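Local coordinates for protein putative mannose-6-phosphate isomerase YvyI (Bacillus subtilis, PDB 1QWR) that probably interconverts D-mannose 6-phosphate and D-fructose 6-phosphate as a type 1 mannose-6-phosphate isomerase that binds one zinc ion per subunit, at residues Phe29-Pro34 against Gly294-Leu299; Ile230-Glu235 against Thr241-Val246. All blocks are in the same frame, centred on the assembly; numbering follows the deposited sequence.

How the interactions relate
From the N terminus the chain runs through strand 9-17 and helix 24-29 into the loop 29-34. Interaction 1 pairs this loop with 294-299, which is reached only some 260 residues later, and so closes a loop that spans most of the protein. It ties the N-terminal catalytic region to the C-terminal cupin domain. Interaction 2 is local and nested inside that loop: 230-235 turns back on 241-246 within the hairpin of strands 233-237 and 240-247, in the C-terminal part of the chain. The centres lie 25 Å apart and the nearest atoms about 11 Å, so the two contacts do not touch.

Interaction 1: residues Phe29-Pro34 against Gly294-Leu299; sequences FGYSIP and GDHFIL. With ACT (acetate ion), chain F.
The backbones of F29 and G294 come within 5.4 Å at their CA atoms, where the loop after helix 24-29 meets the turn leading into strand 296-299; beyond this the two segments diverge. This is a join between the catalytic region and the C-terminal cupin domain of a type 1 phosphomannose isomerase, and it lies away from the zinc site. The Y31 hydroxyl carries the contact. As donor, Y31 OH gives its proton to G294 O at 2.7 Å, approaching from beside the carbonyl at a C=O...OH angle of 111° and tilted from its plane. As acceptor it takes the N-H of H296, H296 NE2 to Y31 OH 2.9 Å, in a bent bond with an N-H...O angle of 132°. Donating to G294 O while accepting from H296, the hydroxyl is held by two bonds. H296 ND1 is bonded to S274 OG, so both imidazole nitrogens are engaged and the ring's rotation is set. CG of Y31 stands beside its backbone N, opposite the carbonyl carbon (chi1 -63°), which sends the ring back past F29, whose CB lies 3.5 Å above one face of the Y31 ring; F15 meets Y31 edge-to-face. G294 is closely hemmed in: its backbone angles alone would jam a CB against the preceding carbonyl O, and the tyrosine ring, at CE1, leaves little room for one. The F29 ring also makes a cation-pi contact with K293. Farther along the loop, an acetate, probably from the crystallisation liquor, accepts the N-H of I33 and is also bound by R26. At the glycine, the F29 ring edge meets the backbone through F29 CD1, 3.7 Å from G294 CA.

Interaction 2: residues Ile230-Glu235 against Thr241-Val246; sequences IDESTE and TIKTFV
F245 and V246 both face V253 of strand 252-259, a classic beta bulge, and they also meet E232 and I230 of the neighbouring segment, before the regular pairing starts at S233 and T244. From there toward the hairpin turn the strands are regularly antiparallel. S233 with T244 and E235 with I242 are hydrogen-bonded pairs, and T234 with K243 is the non-hydrogen-bonded pair between them. The bonds given by the 241-246 strand are short and straight: T244 N to S233 O and I242 N to E235 O are both 2.7 Å, the latter with an N-H...O angle of 174°. K243 and T234 share one face. The lysine's CG is anti to its backbone N (chi1 -175°) and the chain beyond is extended, carrying K243 CE alongside the E232 carboxylate, 3.4 Å from E232 OE1. K243 NZ makes a long salt bridge with E232 OE1, 3.8 Å, and donates to a water that is only weakly bonded to E232 OE2. E232 OE2 also meets the edge of the F245 ring in its plane, 3.6 Å from F245 CD1, the carboxylate turned 61° from the ring. A second water donates to F245 O at 2.9 Å and weakly to E232 OE2. Were K243 cut back to an alanine, the E232 carboxylate would probably lose its cationic neighbour, and the water at NZ one of its partners. The methyls of T234 and T241 press together, T234 CG2 to T241 CG2 3.4 Å, closer than usual van der Waals contact. At the other end, I230 CG2 packs on V246 CG2. Strand 240-247, part of the cupin domain, pairs along its other edge with strand 252-259, while strand 167-170 meets I230, E232 and V246, F167 stacking on the F245 ring.

Interaction 1: residues Phe29-Pro34 against Gly294-Leu299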
# COMPACT_ATOMS: atom_id res chain seq x y z
N PHE A 29 -2.33 -12.81 10.34
CA PHE A 29 -3.23 -13.01 9.21
C PHE A 29 -3.36 -14.48 8.78
O PHE A 29 -4.13 -14.80 7.85
CB PHE A 29 -2.78 -12.15 8.01
CG PHE A 29 -3.00 -10.67 8.19
CD1 PHE A 29 -4.23 -10.10 7.88
CD2 PHE A 29 -2.00 -9.86 8.73
CE1 PHE A 29 -4.47 -8.74 8.12
CE2 PHE A 29 -2.24 -8.51 8.97
CZ PHE A 29 -3.47 -7.95 8.66
N GLY A 30 -2.62 -15.37 9.43
CA GLY A 30 -2.69 -16.78 9.09
C GLY A 30 -2.07 -17.18 7.76
O GLY A 30 -2.25 -18.31 7.27
N TYR A 31 -1.31 -16.26 7.17
CA TYR A 31 -0.66 -16.55 5.89
C TYR A 31 0.52 -17.52 5.97
O TYR A 31 1.24 -17.57 6.96
CB TYR A 31 -0.10 -15.26 5.27
CG TYR A 31 -1.11 -14.20 4.91
CD1 TYR A 31 -2.36 -14.54 4.36
CD2 TYR A 31 -0.79 -12.85 5.03
CE1 TYR A 31 -3.25 -13.54 3.94
CE2 TYR A 31 -1.66 -11.86 4.62
CZ TYR A 31 -2.89 -12.22 4.07
OH TYR A 31 -3.73 -11.22 3.64
N SER A 32 0.71 -18.27 4.89
CA SER A 32 1.85 -19.18 4.78
C SER A 32 2.90 -18.32 4.14
O SER A 32 2.74 -17.93 2.98
CB SER A 32 1.53 -20.35 3.86
OG SER A 32 0.64 -21.23 4.49
N ILE A 33 3.98 -18.02 4.85
CA ILE A 33 5.00 -17.17 4.29
C ILE A 33 6.27 -17.93 3.90
O ILE A 33 6.57 -18.98 4.45
CB ILE A 33 5.33 -16.03 5.27
CG1 ILE A 33 5.81 -16.60 6.61
CG2 ILE A 33 4.07 -15.17 5.51
CD1 ILE A 33 5.97 -15.52 7.72
N PRO A 34 7.06 -17.37 2.95
CA PRO A 34 8.30 -17.93 2.42
C PRO A 34 9.46 -18.06 3.38
O PRO A 34 10.28 -18.98 3.25
CB PRO A 34 8.66 -16.97 1.27
CG PRO A 34 7.36 -16.20 1.02
CD PRO A 34 6.83 -16.03 2.39
N GLY A 294 -7.53 -10.87 6.17
CA GLY A 294 -6.55 -11.42 5.26
C GLY A 294 -7.05 -11.56 3.82
O GLY A 294 -6.25 -11.82 2.91
N ASP A 295 -8.35 -11.42 3.61
CA ASP A 295 -8.88 -11.48 2.23
C ASP A 295 -8.62 -10.14 1.53
O ASP A 295 -8.69 -9.07 2.15
CB ASP A 295 -10.40 -11.68 2.19
CG ASP A 295 -10.83 -13.11 2.51
OD1 ASP A 295 -10.04 -14.05 2.29
OD2 ASP A 295 -11.98 -13.26 2.96
N HIS A 296 -8.32 -10.21 0.23
CA HIS A 296 -8.11 -9.04 -0.60
C HIS A 296 -8.93 -9.32 -1.86
O HIS A 296 -8.87 -10.43 -2.42
CB HIS A 296 -6.63 -8.88 -0.94
CG HIS A 296 -5.78 -8.70 0.27
ND1 HIS A 296 -5.75 -7.51 0.99
CD2 HIS A 296 -4.97 -9.56 0.93
CE1 HIS A 296 -4.96 -7.66 2.04
NE2 HIS A 296 -4.47 -8.90 2.03
N PHE A 297 -9.69 -8.32 -2.30
CA PHE A 297 -10.52 -8.53 -3.47
C PHE A 297 -10.89 -7.24 -4.16
O PHE A 297 -10.76 -6.13 -3.59
CB PHE A 297 -11.81 -9.28 -3.09
CG PHE A 297 -12.65 -8.58 -2.04
CD1 PHE A 297 -13.73 -7.76 -2.41
CD2 PHE A 297 -12.38 -8.77 -0.70
CE1 PHE A 297 -14.53 -7.13 -1.43
CE2 PHE A 297 -13.17 -8.15 0.29
CZ PHE A 297 -14.25 -7.33 -0.07
N ILE A 298 -11.34 -7.39 -5.39
CA ILE A 298 -11.77 -6.27 -6.19
C ILE A 298 -13.25 -6.41 -6.47
O ILE A 298 -13.73 -7.51 -6.79
CB ILE A 298 -10.99 -6.24 -7.54
CG1 ILE A 298 -9.56 -5.76 -7.28
CG2 ILE A 298 -11.71 -5.33 -8.55
CD1 ILE A 298 -8.67 -5.86 -8.51
N LEU A 299 -14.00 -5.32 -6.26
CA LEU A 299 -15.41 -5.32 -6.59
C LEU A 299 -15.40 -4.61 -7.96
O LEU A 299 -15.02 -3.43 -8.08
CB LEU A 299 -16.24 -4.50 -5.57
CG LEU A 299 -16.23 -5.07 -4.14
CD1 LEU A 299 -17.02 -4.16 -3.16
CD2 LEU A 299 -16.83 -6.47 -4.17
C ACT F . 3.94 -21.60 7.32
O ACT F . 3.14 -22.28 6.61
OXT ACT F . 4.44 -20.50 6.95
CH3 ACT F . 4.09 -22.01 8.77

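Interaction 2: residues Ile230-Glu235 against Thr241-Val246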
# COMPACT_ATOMS: atom_id res chain seq x y z
N ILE A 230 -3.81 17.12 4.17
CA ILE A 230 -4.96 16.34 3.75
C ILE A 230 -6.04 16.46 4.82
O ILE A 230 -5.75 16.49 6.01
CB ILE A 230 -4.63 14.84 3.54
CG1 ILE A 230 -3.65 14.65 2.38
CG2 ILE A 230 -5.91 14.06 3.23
CD1 ILE A 230 -2.27 15.22 2.61
N ASP A 231 -7.28 16.54 4.38
CA ASP A 231 -8.39 16.65 5.31
C ASP A 231 -9.18 15.36 5.29
O ASP A 231 -9.59 14.89 4.24
CB ASP A 231 -9.29 17.83 4.93
CG ASP A 231 -9.77 17.75 3.50
OD1 ASP A 231 -8.92 17.70 2.58
OD2 ASP A 231 -11.00 17.73 3.28
N GLU A 232 -9.38 14.77 6.46
CA GLU A 232 -10.13 13.53 6.55
C GLU A 232 -11.59 13.86 6.86
O GLU A 232 -11.89 14.94 7.37
CB GLU A 232 -9.55 12.63 7.64
CG GLU A 232 -8.06 12.39 7.51
CD GLU A 232 -7.49 11.62 8.68
OE1 GLU A 232 -7.95 11.85 9.82
OE2 GLU A 232 -6.58 10.80 8.46
N SER A 233 -12.48 12.93 6.52
CA SER A 233 -13.91 13.06 6.75
C SER A 233 -14.44 11.72 7.23
O SER A 233 -13.92 10.67 6.84
CB SER A 233 -14.66 13.41 5.46
OG SER A 233 -14.52 14.77 5.12
N THR A 234 -15.46 11.75 8.07
CA THR A 234 -16.06 10.49 8.52
C THR A 234 -17.57 10.59 8.45
O THR A 234 -18.14 11.63 8.79
CB THR A 234 -15.70 10.16 9.96
OG1 THR A 234 -14.28 10.00 10.07
CG2 THR A 234 -16.42 8.89 10.42
N GLU A 235 -18.23 9.54 7.98
CA GLU A 235 -19.68 9.58 7.96
C GLU A 235 -20.18 8.21 8.33
O GLU A 235 -19.49 7.21 8.12
CB GLU A 235 -20.21 10.03 6.61
CG GLU A 235 -20.10 9.05 5.48
CD GLU A 235 -20.75 9.60 4.22
OE1 GLU A 235 -20.29 10.65 3.75
OE2 GLU A 235 -21.71 8.99 3.72
N THR A 241 -19.35 2.83 9.54
CA THR A 241 -18.76 4.16 9.65
C THR A 241 -17.67 4.18 8.57
O THR A 241 -16.86 3.26 8.50
CB THR A 241 -18.13 4.38 11.02
OG1 THR A 241 -19.18 4.57 11.98
CG2 THR A 241 -17.24 5.60 11.01
N ILE A 242 -17.67 5.20 7.71
CA ILE A 242 -16.68 5.30 6.64
C ILE A 242 -15.77 6.48 6.86
O ILE A 242 -16.26 7.61 6.99
CB ILE A 242 -17.35 5.47 5.26
CG1 ILE A 242 -18.27 4.27 5.00
CG2 ILE A 242 -16.28 5.59 4.15
CD1 ILE A 242 -19.13 4.40 3.76
N LYS A 243 -14.47 6.24 6.94
CA LYS A 243 -13.53 7.35 7.07
C LYS A 243 -12.88 7.49 5.71
O LYS A 243 -12.46 6.47 5.11
CB LYS A 243 -12.47 7.04 8.12
CG LYS A 243 -11.52 8.21 8.39
CD LYS A 243 -10.87 7.98 9.75
CE LYS A 243 -9.96 9.13 10.20
NZ LYS A 243 -9.50 8.82 11.61
N THR A 244 -12.85 8.73 5.22
CA THR A 244 -12.23 9.08 3.94
C THR A 244 -10.88 9.68 4.33
O THR A 244 -10.82 10.75 4.95
CB THR A 244 -13.07 10.14 3.19
OG1 THR A 244 -14.36 9.61 2.88
CG2 THR A 244 -12.37 10.56 1.90
N PHE A 245 -9.80 8.97 3.99
CA PHE A 245 -8.46 9.44 4.35
C PHE A 245 -7.90 10.43 3.35
O PHE A 245 -7.21 11.39 3.72
CB PHE A 245 -7.49 8.27 4.45
CG PHE A 245 -7.78 7.31 5.56
CD1 PHE A 245 -7.65 7.71 6.89
CD2 PHE A 245 -8.13 5.99 5.28
CE1 PHE A 245 -7.86 6.81 7.93
CE2 PHE A 245 -8.35 5.07 6.32
CZ PHE A 245 -8.21 5.48 7.64
N VAL A 246 -8.17 10.19 2.07
CA VAL A 246 -7.65 11.05 1.04
C VAL A 246 -8.36 10.77 -0.28
O VAL A 246 -8.86 9.66 -0.54
CB VAL A 246 -6.11 10.84 0.83
CG1 VAL A 246 -5.82 9.44 0.25
CG2 VAL A 246 -5.55 11.94 -0.06
O HOH W 1 -6.55 8.75 11.20
O HOH W 2 -5.30 12.28 5.65